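Local coordinates for putative isomerase (Streptomyces coelicolor A3, PDB 2OQH), which probably dehydrates D-glucarate to 5-dehydro-4-deoxy-D-glucarate, as an enolase-superfamily enzyme of the mandelate racemase type, at residues G48-G53 with G93-A98; P205-A210 with E223-G228; E230-V235 with I241-N246; D270-G275 with G303-A308. All coordinates share one frame; numbering follows the deposited sequence.

Interaction 1: G48-G53 with G93-A98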
loop_
_atom_site.group_PDB
_atom_site.type_symbol
_atom_site.label_atom_id
_atom_site.label_comp_id
_atom_site.label_asym_id
_atom_site.label_seq_id
_atom_site.Cartn_x
_atom_site.Cartn_y
_atom_site.Cartn_z
ATOM N N GLY A 48 12.678 6.256 -7.285
ATOM C CA GLY A 48 11.894 5.551 -6.288
ATOM C C GLY A 48 11.307 6.554 -5.319
ATOM O O GLY A 48 11.873 7.629 -5.110
ATOM N N GLU A 49 10.171 6.207 -4.729
ATOM C CA GLU A 49 9.502 7.080 -3.781
ATOM C C GLU A 49 9.044 6.222 -2.616
ATOM O O GLU A 49 8.557 5.106 -2.815
ATOM C CB GLU A 49 8.287 7.739 -4.436
ATOM C CG GLU A 49 7.438 8.577 -3.496
ATOM C CD GLU A 49 5.963 8.559 -3.876
ATOM O OE1 GLU A 49 5.650 8.575 -5.085
ATOM O OE2 GLU A 49 5.113 8.538 -2.959
ATOM N N THR A 50 9.201 6.734 -1.401
ATOM C CA THR A 50 8.787 5.973 -0.235
ATOM C C THR A 50 8.218 6.925 0.814
ATOM O O THR A 50 8.194 8.135 0.615
ATOM C CB THR A 50 9.972 5.152 0.330
ATOM O OG1 THR A 50 9.478 4.172 1.250
ATOM C CG2 THR A 50 10.976 6.051 1.033
HETATM N N MSE A 51 7.767 6.377 1.935
HETATM C CA MSE A 51 7.154 7.174 2.989
HETATM C C MSE A 51 8.079 8.056 3.827
HETATM O O MSE A 51 9.299 7.883 3.847
HETATM C CB MSE A 51 6.384 6.249 3.922
HETATM C CG MSE A 51 7.274 5.521 4.903
HETATM SE SE MSE A 51 6.322 4.177 5.894
HETATM C CE MSE A 51 5.263 5.288 7.062
ATOM N N TRP A 52 7.454 9.004 4.523
ATOM C CA TRP A 52 8.119 9.949 5.416
ATOM C C TRP A 52 9.285 10.730 4.838
ATOM O O TRP A 52 9.654 10.555 3.680
ATOM C CB TRP A 52 8.547 9.222 6.691
ATOM C CG TRP A 52 7.379 8.810 7.539
ATOM C CD1 TRP A 52 6.128 8.470 7.102
ATOM C CD2 TRP A 52 7.362 8.648 8.962
ATOM N NE1 TRP A 52 5.340 8.106 8.165
ATOM C CE2 TRP A 52 6.072 8.204 9.317
ATOM C CE3 TRP A 52 8.316 8.830 9.972
ATOM C CZ2 TRP A 52 5.707 7.940 10.643
ATOM C CZ3 TRP A 52 7.952 8.565 11.295
ATOM C CH2 TRP A 52 6.660 8.125 11.612
ATOM N N GLY A 53 9.860 11.600 5.665
ATOM C CA GLY A 53 10.964 12.432 5.221
ATOM C C GLY A 53 12.304 12.241 5.911
ATOM O O GLY A 53 12.965 11.215 5.721
ATOM N N GLY A 93 13.110 1.427 8.160
ATOM C CA GLY A 93 14.225 0.732 7.539
ATOM C C GLY A 93 13.776 0.043 6.258
ATOM O O GLY A 93 14.410 0.174 5.209
ATOM N N TYR A 94 12.678 -0.704 6.340
ATOM C CA TYR A 94 12.148 -1.387 5.165
ATOM C C TYR A 94 11.784 -0.366 4.089
ATOM O O TYR A 94 12.042 -0.585 2.909
ATOM C CB TYR A 94 10.900 -2.201 5.525
ATOM C CG TYR A 94 11.185 -3.495 6.256
ATOM C CD1 TYR A 94 11.841 -4.552 5.625
ATOM C CD2 TYR A 94 10.786 -3.667 7.573
ATOM C CE1 TYR A 94 12.086 -5.759 6.293
ATOM C CE2 TYR A 94 11.026 -4.867 8.255
ATOM C CZ TYR A 94 11.677 -5.909 7.611
ATOM O OH TYR A 94 11.924 -7.080 8.299
ATOM N N ALA A 95 11.179 0.743 4.510
ATOM C CA ALA A 95 10.766 1.799 3.586
ATOM C C ALA A 95 11.949 2.460 2.878
ATOM O O ALA A 95 11.850 2.814 1.705
ATOM C CB ALA A 95 9.952 2.850 4.330
ATOM N N ALA A 96 13.058 2.639 3.591
ATOM C CA ALA A 96 14.247 3.249 2.993
ATOM C C ALA A 96 14.783 2.288 1.940
ATOM O O ALA A 96 15.066 2.675 0.802
ATOM C CB ALA A 96 15.300 3.507 4.056
ATOM N N ILE A 97 14.906 1.023 2.334
ATOM C CA ILE A 97 15.381 -0.022 1.436
ATOM C C ILE A 97 14.478 -0.127 0.206
ATOM O O ILE A 97 14.964 -0.218 -0.921
ATOM C CB ILE A 97 15.431 -1.386 2.175
ATOM C CG1 ILE A 97 16.556 -1.354 3.215
ATOM C CG2 ILE A 97 15.593 -2.528 1.176
ATOM C CD1 ILE A 97 16.647 -2.580 4.097
ATOM N N ALA A 98 13.166 -0.099 0.419
ATOM C CA ALA A 98 12.213 -0.198 -0.687
ATOM C C ALA A 98 12.414 0.887 -1.754
ATOM O O ALA A 98 12.327 0.613 -2.949
ATOM C CB ALA A 98 10.778 -0.147 -0.147
#
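The flat group here is the backbone carbonyl of A95, and T50 meets it from above its plane: T50 OG1 donates to A95 O over 2.8 Å. The donor lies 42° out of the carbonyl plane. With a C=O...OG1 angle of 112°, the bond does not follow a lone-pair direction. The rest of the threonine crowds the same oxygen, with T50 CB 3.3 Å and T50 CG2 3.4 Å from A95 O. With OG1 anti to the backbone N (chi1 -166°), the hydroxyl faces the helix while CG2 takes the more hindered place between N and carbonyl carbon. A95 adds its methyl to the contact. Its CB is 3.4 Å from T50 OG1, and on the flank M51, present as selenomethionine, lays its CG 3.8 Å from A95 CB, the selenium following a little farther off. Small side chains let strand and helix come close, T50 CA and A95 CA being 6.0 Å apart. T50 also touches V56 and A99, and its backbone is hydrogen-bonded to T34 on the next strand. E49 points the other way, where its carboxylate pairs with R33 and accepts from L302 N and A305 N. Strand 45-51, at one side of a three-stranded antiparallel sheet, thus rests on the long helix 85-112, a pairing that belongs to the alpha+beta N-terminal domain that enolase-superfamily enzymes carry beside their barrel.

Interaction 2: P205-A210 with E223-G228; sequences PDSVRA and EDPCVG
S207 OG, beside its own backbone N and anti to the carbonyl carbon (chi1 -69°), points at P225 and C226. C226 has SG between its backbone N and carbonyl carbon (chi1 63°), and it is CB, not the sulfur, that comes nearest to the serine. Here an outer helix of a beta/alpha barrel, 204-214, packs on the loop at the C-terminal end of strand 221-223, which leads into helix 228-238. Of the helical residues 205-210, S207 makes the contact. S207 OG lies 3.5 Å from P225 CB and 3.8 Å from C226 CB, while S207 CB stands 4.0 Å from P225 CB, so the serine presses on aliphatic carbon with its polar end. The hydroxyl is not wasted there, because S203 O, one turn back along the chain, takes its hydrogen bond. W202 packs on both S207 and P225, and V235 on both S207 and C226; all three touching residues are buried. At the start of the loop, E223 reaches inward, with its OE2 near D197 OD2, consistent with the carboxylate cluster that holds the metal ion in relatives of the superfamily. On the S207 side, the nearest polar atom of the loop is P225 O, 3.6 Å from S207 OG and not hydrogen-bonded to it.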
loop_
_atom_site.group_PDB
_atom_site.type_symbol
_atom_site.label_atom_id
_atom_site.label_comp_id
_atom_site.label_asym_id
_atom_site.label_seq_id
_atom_site.Cartn_x
_atom_site.Cartn_y
_atom_site.Cartn_z
ATOM N N PRO A 205 -12.214 -9.172 23.048
ATOM C CA PRO A 205 -13.616 -9.432 23.403
ATOM C C PRO A 205 -14.581 -8.549 22.609
ATOM O O PRO A 205 -15.646 -9.005 22.199
ATOM C CB PRO A 205 -13.662 -9.128 24.905
ATOM C CG PRO A 205 -12.286 -9.498 25.362
ATOM C CD PRO A 205 -11.421 -8.896 24.262
ATOM N N ASP A 206 -14.213 -7.286 22.409
ATOM C CA ASP A 206 -15.063 -6.377 21.646
ATOM C C ASP A 206 -15.016 -6.715 20.160
ATOM O O ASP A 206 -15.979 -6.463 19.434
ATOM C CB ASP A 206 -14.652 -4.915 21.854
ATOM C CG ASP A 206 -15.087 -4.372 23.206
ATOM O OD1 ASP A 206 -16.231 -4.651 23.623
ATOM O OD2 ASP A 206 -14.291 -3.655 23.845
ATOM N N SER A 207 -13.900 -7.285 19.709
ATOM C CA SER A 207 -13.764 -7.670 18.305
ATOM C C SER A 207 -14.676 -8.853 17.995
ATOM O O SER A 207 -15.247 -8.940 16.905
ATOM C CB SER A 207 -12.308 -8.033 17.977
ATOM O OG SER A 207 -11.479 -6.886 18.012
ATOM N N VAL A 208 -14.810 -9.761 18.956
ATOM C CA VAL A 208 -15.663 -10.935 18.797
ATOM C C VAL A 208 -17.133 -10.509 18.771
ATOM O O VAL A 208 -17.889 -10.930 17.898
ATOM C CB VAL A 208 -15.440 -11.941 19.955
ATOM C CG1 VAL A 208 -16.397 -13.116 19.843
ATOM C CG2 VAL A 208 -14.008 -12.440 19.928
ATOM N N ARG A 209 -17.528 -9.670 19.730
ATOM C CA ARG A 209 -18.904 -9.186 19.808
ATOM C C ARG A 209 -19.282 -8.414 18.544
ATOM O O ARG A 209 -20.317 -8.676 17.937
ATOM C CB ARG A 209 -19.090 -8.292 21.043
ATOM C CG ARG A 209 -19.083 -9.033 22.378
ATOM C CD ARG A 209 -19.292 -8.065 23.551
ATOM N NE ARG A 209 -20.604 -7.423 23.503
ATOM C CZ ARG A 209 -20.975 -6.390 24.253
ATOM N NH1 ARG A 209 -20.135 -5.852 25.128
ATOM N NH2 ARG A 209 -22.195 -5.893 24.122
ATOM N N ALA A 210 -18.436 -7.478 18.135
ATOM C CA ALA A 210 -18.709 -6.691 16.937
ATOM C C ALA A 210 -18.673 -7.569 15.685
ATOM O O ALA A 210 -19.537 -7.452 14.823
ATOM C CB ALA A 210 -17.702 -5.552 16.809
ATOM N N GLU A 223 -10.524 -5.940 8.722
ATOM C CA GLU A 223 -9.103 -5.628 8.742
ATOM C C GLU A 223 -8.557 -5.167 10.087
ATOM O O GLU A 223 -8.991 -4.159 10.628
ATOM C CB GLU A 223 -8.808 -4.563 7.684
ATOM C CG GLU A 223 -7.350 -4.437 7.314
ATOM C CD GLU A 223 -7.088 -3.374 6.252
ATOM O OE1 GLU A 223 -7.895 -3.238 5.304
ATOM O OE2 GLU A 223 -6.054 -2.678 6.351
ATOM N N ASP A 224 -7.586 -5.909 10.611
ATOM C CA ASP A 224 -6.947 -5.586 11.889
ATOM C C ASP A 224 -7.847 -5.088 13.022
ATOM O O ASP A 224 -7.630 -4.000 13.555
ATOM C CB ASP A 224 -5.841 -4.549 11.671
ATOM C CG ASP A 224 -4.651 -5.117 10.933
ATOM O OD1 ASP A 224 -4.132 -6.160 11.383
ATOM O OD2 ASP A 224 -4.240 -4.526 9.913
ATOM N N PRO A 225 -8.858 -5.872 13.423
ATOM C CA PRO A 225 -9.700 -5.371 14.515
ATOM C C PRO A 225 -8.959 -5.236 15.848
ATOM O O PRO A 225 -9.268 -4.356 16.649
ATOM C CB PRO A 225 -10.836 -6.397 14.583
ATOM C CG PRO A 225 -10.186 -7.672 14.048
ATOM C CD PRO A 225 -9.373 -7.147 12.891
ATOM N N CYS A 226 -7.972 -6.100 16.072
ATOM C CA CYS A 226 -7.218 -6.098 17.322
ATOM C C CYS A 226 -5.717 -6.255 17.098
ATOM O O CYS A 226 -5.273 -6.496 15.986
ATOM C CB CYS A 226 -7.710 -7.233 18.222
ATOM S SG CYS A 226 -7.424 -8.878 17.510
ATOM N N VAL A 227 -4.945 -6.137 18.172
ATOM C CA VAL A 227 -3.490 -6.244 18.094
ATOM C C VAL A 227 -2.939 -7.661 18.227
ATOM O O VAL A 227 -3.511 -8.496 18.915
ATOM C CB VAL A 227 -2.812 -5.402 19.202
ATOM C CG1 VAL A 227 -3.241 -3.953 19.104
ATOM C CG2 VAL A 227 -3.175 -5.953 20.560
ATOM N N GLY A 228 -1.817 -7.907 17.553
ATOM C CA GLY A 228 -1.126 -9.182 17.635
ATOM C C GLY A 228 -1.678 -10.438 16.990
ATOM O O GLY A 228 -2.882 -10.601 16.805
#

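Interaction 3: E230-V235 with I241-N246; sequences EGMAQV and IPLCTN
Apolar contacts between L243 and M232, a selenomethionine, carry most of this interface. The M232 chain bends at chi2 (-72°) and again at chi3 (-86°), folding its methyl over the branch point of L243: M232 CE is 3.5 Å from L243 CG, and M232 SE 3.9 Å from L243 CD2. L243 CD1 meets V235 CG1 at 4.0 Å, these two side chains crossing at about a right angle. M232 CE goes on to T245 CB, 3.9 Å away. Helix 228-238 here runs back against strand 243-245 at 161°, the short axes 9.8 Å apart, as the helix of the beta-alpha-beta crossover from strand 221-223 to strand 243-245 in the barrel. Carbon also packs on backbone oxygen: L243 CD2 lies 3.2 Å from M232 O, and M232 CE equally close to C244 O, so the fit is tight. Among the polar contacts, T245 OG1 pairs with D224 OD1 and with the amides of M247 and C248. Along the exposed side of the helix, Q234 NE2 donates to E230 OE2 over 3.2 Å, on the syn side of the carboxylate but tilted from its plane.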
loop_
_atom_site.group_PDB
_atom_site.type_symbol
_atom_site.label_atom_id
_atom_site.label_comp_id
_atom_site.label_asym_id
_atom_site.label_seq_id
_atom_site.Cartn_x
_atom_site.Cartn_y
_atom_site.Cartn_z
ATOM N N GLU A 230 -1.707 -13.304 18.309
ATOM C CA GLU A 230 -2.498 -13.996 19.326
ATOM C C GLU A 230 -3.951 -13.532 19.306
ATOM O O GLU A 230 -4.869 -14.343 19.190
ATOM C CB GLU A 230 -1.911 -13.764 20.725
ATOM C CG GLU A 230 -2.784 -14.274 21.895
ATOM C CD GLU A 230 -3.135 -15.763 21.795
ATOM O OE1 GLU A 230 -2.318 -16.537 21.250
ATOM O OE2 GLU A 230 -4.221 -16.167 22.275
ATOM N N GLY A 231 -4.153 -12.226 19.427
ATOM C CA GLY A 231 -5.500 -11.691 19.423
ATOM C C GLY A 231 -6.241 -12.004 18.133
ATOM O O GLY A 231 -7.392 -12.420 18.163
HETATM N N MSE A 232 -5.573 -11.806 16.999
HETATM C CA MSE A 232 -6.186 -12.061 15.696
HETATM C C MSE A 232 -6.613 -13.520 15.526
HETATM O O MSE A 232 -7.670 -13.799 14.956
HETATM C CB MSE A 232 -5.225 -11.658 14.571
HETATM C CG MSE A 232 -5.011 -10.145 14.440
HETATM SE SE MSE A 232 -6.566 -9.216 13.700
HETATM C CE MSE A 232 -6.136 -9.484 11.835
ATOM N N ALA A 233 -5.793 -14.445 16.014
ATOM C CA ALA A 233 -6.122 -15.862 15.910
ATOM C C ALA A 233 -7.407 -16.121 16.700
ATOM O O ALA A 233 -8.263 -16.891 16.273
ATOM C CB ALA A 233 -4.981 -16.724 16.457
ATOM N N GLN A 234 -7.538 -15.465 17.850
ATOM C CA GLN A 234 -8.730 -15.634 18.677
ATOM C C GLN A 234 -9.974 -15.119 17.952
ATOM O O GLN A 234 -11.036 -15.736 18.012
ATOM C CB GLN A 234 -8.568 -14.900 20.009
ATOM C CG GLN A 234 -7.545 -15.526 20.963
ATOM C CD GLN A 234 -7.924 -16.928 21.407
ATOM O OE1 GLN A 234 -9.100 -17.232 21.624
ATOM N NE2 GLN A 234 -6.923 -17.787 21.567
ATOM N N VAL A 235 -9.847 -13.991 17.259
ATOM C CA VAL A 235 -10.991 -13.452 16.539
ATOM C C VAL A 235 -11.397 -14.413 15.426
ATOM O O VAL A 235 -12.578 -14.706 15.256
ATOM C CB VAL A 235 -10.686 -12.075 15.931
ATOM C CG1 VAL A 235 -11.886 -11.591 15.123
ATOM C CG2 VAL A 235 -10.360 -11.077 17.033
ATOM N N ILE A 241 -15.952 -14.107 9.375
ATOM C CA ILE A 241 -15.702 -13.062 8.394
ATOM C C ILE A 241 -14.227 -13.191 8.025
ATOM O O ILE A 241 -13.392 -13.430 8.895
ATOM C CB ILE A 241 -15.906 -11.654 8.995
ATOM C CG1 ILE A 241 -17.297 -11.531 9.609
ATOM C CG2 ILE A 241 -15.723 -10.601 7.915
ATOM C CD1 ILE A 241 -17.510 -10.218 10.353
ATOM N N PRO A 242 -13.882 -13.054 6.736
ATOM C CA PRO A 242 -12.453 -13.177 6.422
ATOM C C PRO A 242 -11.666 -12.112 7.203
ATOM O O PRO A 242 -12.061 -10.947 7.248
ATOM C CB PRO A 242 -12.413 -12.953 4.912
ATOM C CG PRO A 242 -13.731 -13.503 4.461
ATOM C CD PRO A 242 -14.686 -12.956 5.506
ATOM N N LEU A 243 -10.565 -12.524 7.824
ATOM C CA LEU A 243 -9.734 -11.625 8.617
ATOM C C LEU A 243 -8.490 -11.191 7.833
ATOM O O LEU A 243 -7.764 -12.018 7.286
ATOM C CB LEU A 243 -9.330 -12.328 9.915
ATOM C CG LEU A 243 -8.956 -11.465 11.119
ATOM C CD1 LEU A 243 -10.174 -10.666 11.582
ATOM C CD2 LEU A 243 -8.446 -12.362 12.240
ATOM N N CYS A 244 -8.244 -9.887 7.795
ATOM C CA CYS A 244 -7.116 -9.339 7.057
ATOM C C CYS A 244 -6.167 -8.559 7.962
ATOM O O CYS A 244 -6.569 -8.071 9.023
ATOM C CB CYS A 244 -7.647 -8.436 5.936
ATOM S SG CYS A 244 -6.398 -7.671 4.878
ATOM N N THR A 245 -4.908 -8.447 7.548
ATOM C CA THR A 245 -3.919 -7.718 8.334
ATOM C C THR A 245 -2.790 -7.100 7.517
ATOM O O THR A 245 -2.443 -7.574 6.433
ATOM C CB THR A 245 -3.230 -8.632 9.380
ATOM O OG1 THR A 245 -2.523 -7.827 10.330
ATOM C CG2 THR A 245 -2.209 -9.549 8.699
ATOM N N ASN A 246 -2.230 -6.028 8.064
ATOM C CA ASN A 246 -1.069 -5.362 7.490
ATOM C C ASN A 246 -0.366 -4.783 8.705
ATOM O O ASN A 246 0.405 -3.837 8.605
ATOM C CB ASN A 246 -1.446 -4.272 6.468
ATOM C CG ASN A 246 -2.206 -3.111 7.076
ATOM O OD1 ASN A 246 -1.720 -2.423 7.969
ATOM N ND2 ASN A 246 -3.413 -2.881 6.577
#

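Interaction 4: D270-G275 with G303-A308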
loop_
_atom_site.group_PDB
_atom_site.type_symbol
_atom_site.label_atom_id
_atom_site.label_comp_id
_atom_site.label_asym_id
_atom_site.label_seq_id
_atom_site.Cartn_x
_atom_site.Cartn_y
_atom_site.Cartn_z
ATOM N N ASP A 270 2.720 -4.760 0.489
ATOM C CA ASP A 270 3.087 -3.349 0.448
ATOM C C ASP A 270 4.598 -3.292 0.293
ATOM O O ASP A 270 5.351 -3.596 1.221
ATOM C CB ASP A 270 2.665 -2.630 1.738
ATOM C CG ASP A 270 3.065 -1.160 1.749
ATOM O OD1 ASP A 270 3.737 -0.704 0.797
ATOM O OD2 ASP A 270 2.707 -0.454 2.715
ATOM N N VAL A 271 5.028 -2.907 -0.900
ATOM C CA VAL A 271 6.443 -2.825 -1.216
ATOM C C VAL A 271 7.237 -2.007 -0.214
ATOM O O VAL A 271 8.343 -2.374 0.174
ATOM C CB VAL A 271 6.646 -2.228 -2.622
ATOM C CG1 VAL A 271 8.119 -1.902 -2.851
ATOM C CG2 VAL A 271 6.151 -3.206 -3.660
ATOM N N TYR A 272 6.652 -0.898 0.213
ATOM C CA TYR A 272 7.312 0.006 1.128
ATOM C C TYR A 272 7.361 -0.508 2.548
ATOM O O TYR A 272 8.197 -0.070 3.340
ATOM C CB TYR A 272 6.631 1.369 1.014
ATOM C CG TYR A 272 6.565 1.736 -0.446
ATOM C CD1 TYR A 272 7.733 2.014 -1.154
ATOM C CD2 TYR A 272 5.379 1.611 -1.163
ATOM C CE1 TYR A 272 7.728 2.138 -2.539
ATOM C CE2 TYR A 272 5.361 1.731 -2.561
ATOM C CZ TYR A 272 6.544 1.990 -3.241
ATOM O OH TYR A 272 6.558 2.058 -4.621
ATOM N N LYS A 273 6.490 -1.456 2.866
ATOM C CA LYS A 273 6.467 -2.039 4.198
ATOM C C LYS A 273 7.363 -3.289 4.253
ATOM O O LYS A 273 7.999 -3.564 5.270
ATOM C CB LYS A 273 5.019 -2.387 4.577
ATOM C CG LYS A 273 4.831 -2.954 5.979
ATOM C CD LYS A 273 3.345 -3.215 6.284
ATOM C CE LYS A 273 2.585 -1.940 6.619
ATOM N NZ LYS A 273 2.380 -1.791 8.086
ATOM N N TRP A 274 7.421 -4.021 3.142
ATOM C CA TRP A 274 8.210 -5.246 3.044
ATOM C C TRP A 274 9.621 -5.092 2.460
ATOM O O TRP A 274 10.358 -6.068 2.324
ATOM C CB TRP A 274 7.413 -6.289 2.255
ATOM C CG TRP A 274 6.206 -6.766 3.021
ATOM C CD1 TRP A 274 5.102 -6.032 3.350
ATOM C CD2 TRP A 274 6.027 -8.051 3.631
ATOM N NE1 TRP A 274 4.249 -6.776 4.133
ATOM C CE2 TRP A 274 4.791 -8.021 4.318
ATOM C CE3 TRP A 274 6.790 -9.228 3.664
ATOM C CZ2 TRP A 274 4.301 -9.126 5.036
ATOM C CZ3 TRP A 274 6.302 -10.328 4.381
ATOM C CH2 TRP A 274 5.071 -10.265 5.054
ATOM N N GLY A 275 9.984 -3.867 2.095
ATOM C CA GLY A 275 11.321 -3.622 1.591
ATOM C C GLY A 275 11.622 -3.760 0.111
ATOM O O GLY A 275 12.755 -3.505 -0.301
ATOM N N GLY A 303 2.574 9.198 -7.306
ATOM C CA GLY A 303 2.798 8.617 -8.620
ATOM C C GLY A 303 3.868 7.553 -8.816
ATOM O O GLY A 303 3.597 6.481 -9.364
ATOM N N ILE A 304 5.092 7.844 -8.402
ATOM C CA ILE A 304 6.170 6.875 -8.571
ATOM C C ILE A 304 5.880 5.590 -7.785
ATOM O O ILE A 304 5.926 4.494 -8.341
ATOM C CB ILE A 304 7.521 7.471 -8.125
ATOM C CG1 ILE A 304 7.844 8.705 -8.978
ATOM C CG2 ILE A 304 8.633 6.432 -8.277
ATOM C CD1 ILE A 304 9.098 9.447 -8.534
ATOM N N ALA A 305 5.557 5.738 -6.504
ATOM C CA ALA A 305 5.263 4.590 -5.651
ATOM C C ALA A 305 4.081 3.785 -6.188
ATOM O O ALA A 305 4.147 2.552 -6.276
ATOM C CB ALA A 305 4.984 5.055 -4.231
ATOM N N THR A 306 3.004 4.479 -6.546
ATOM C CA THR A 306 1.824 3.817 -7.080
ATOM C C THR A 306 2.172 3.053 -8.357
ATOM O O THR A 306 1.652 1.967 -8.599
ATOM C CB THR A 306 0.701 4.827 -7.399
ATOM O OG1 THR A 306 0.269 5.459 -6.190
ATOM C CG2 THR A 306 -0.484 4.123 -8.043
ATOM N N ALA A 307 3.054 3.627 -9.169
ATOM C CA ALA A 307 3.476 2.993 -10.414
ATOM C C ALA A 307 4.137 1.638 -10.124
ATOM O O ALA A 307 3.891 0.653 -10.821
ATOM C CB ALA A 307 4.449 3.908 -11.162
ATOM N N ALA A 308 4.976 1.597 -9.094
ATOM C CA ALA A 308 5.650 0.360 -8.715
ATOM C C ALA A 308 4.600 -0.674 -8.296
ATOM O O ALA A 308 4.670 -1.837 -8.685
ATOM C CB ALA A 308 6.619 0.626 -7.578
#
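The polar link comes first: Y272 OH donates to A305 O over 3.0 Å. It joins two pieces of the barrel near the C-terminal ends of its strands, the short, weakly bonded helix 271-274 that follows strand 266-269 and helix 303-315 beyond strand 293-296. Y272 OH lies in the plane of the A305 carbonyl, approaching from the side with a C=O...OH angle of 100°, and the oxygen in turn sits at the edge of the tyrosine ring, in its plane. With CG anti to the carbonyl carbon and beside the backbone N, the ring extends toward helix 303-315. Apolar contacts accompany the bond. A305 CB comes obliquely to the ring, 3.6 Å from Y272 CZ. A308 CB, one turn on, is 3.3 Å from Y272 OH, and A305 CA is nearer still to that hydroxyl, at 3.0 Å. V271 CB covers one face, 4.1 Å above the centre of the Y272 ring. Beyond the segments the ring also meets the ring of H309, their planes about 50° apart, and A98 of helix 85-112. A capping bond holds the backbone from which the tyrosine springs. D270, whose OD2 has a weak hydrogen bond to H297 ND1, resembles the aspartate of the His-Asp dyad in mandelate racemase and its relatives. It is also the N-cap of the short helix: Y272 N donates to D270 OD1 at 3.0 Å with an N-H...O angle of 135°, meeting the oxygen from above the carboxylate plane.

In the fold
Along the chain the four contacts follow one another, and in space they form two pairs. Interactions 2 and 3, with centres 7 Å apart, lie at successive elements of one beta-alpha-beta unit, 221-223, 228-238 and 243-245, with helix 204-214 beside it. Interactions 1 and 4, 8 Å apart between centres, meet across the domain boundary, where A98 CB packs 3.3 Å from V271 O: the N-terminal sheet and helix 85-112 lean on the barrel's 271-274 and 303-315. Centres of interactions 3 and 4 are 24 Å apart, yet N246 O and K273 NZ probably hydrogen-bond, linking the pairs at the strand ends. The domain interface of interactions 1 and 4 is probably near the active site, since D270 resembles the dyad aspartate of relatives.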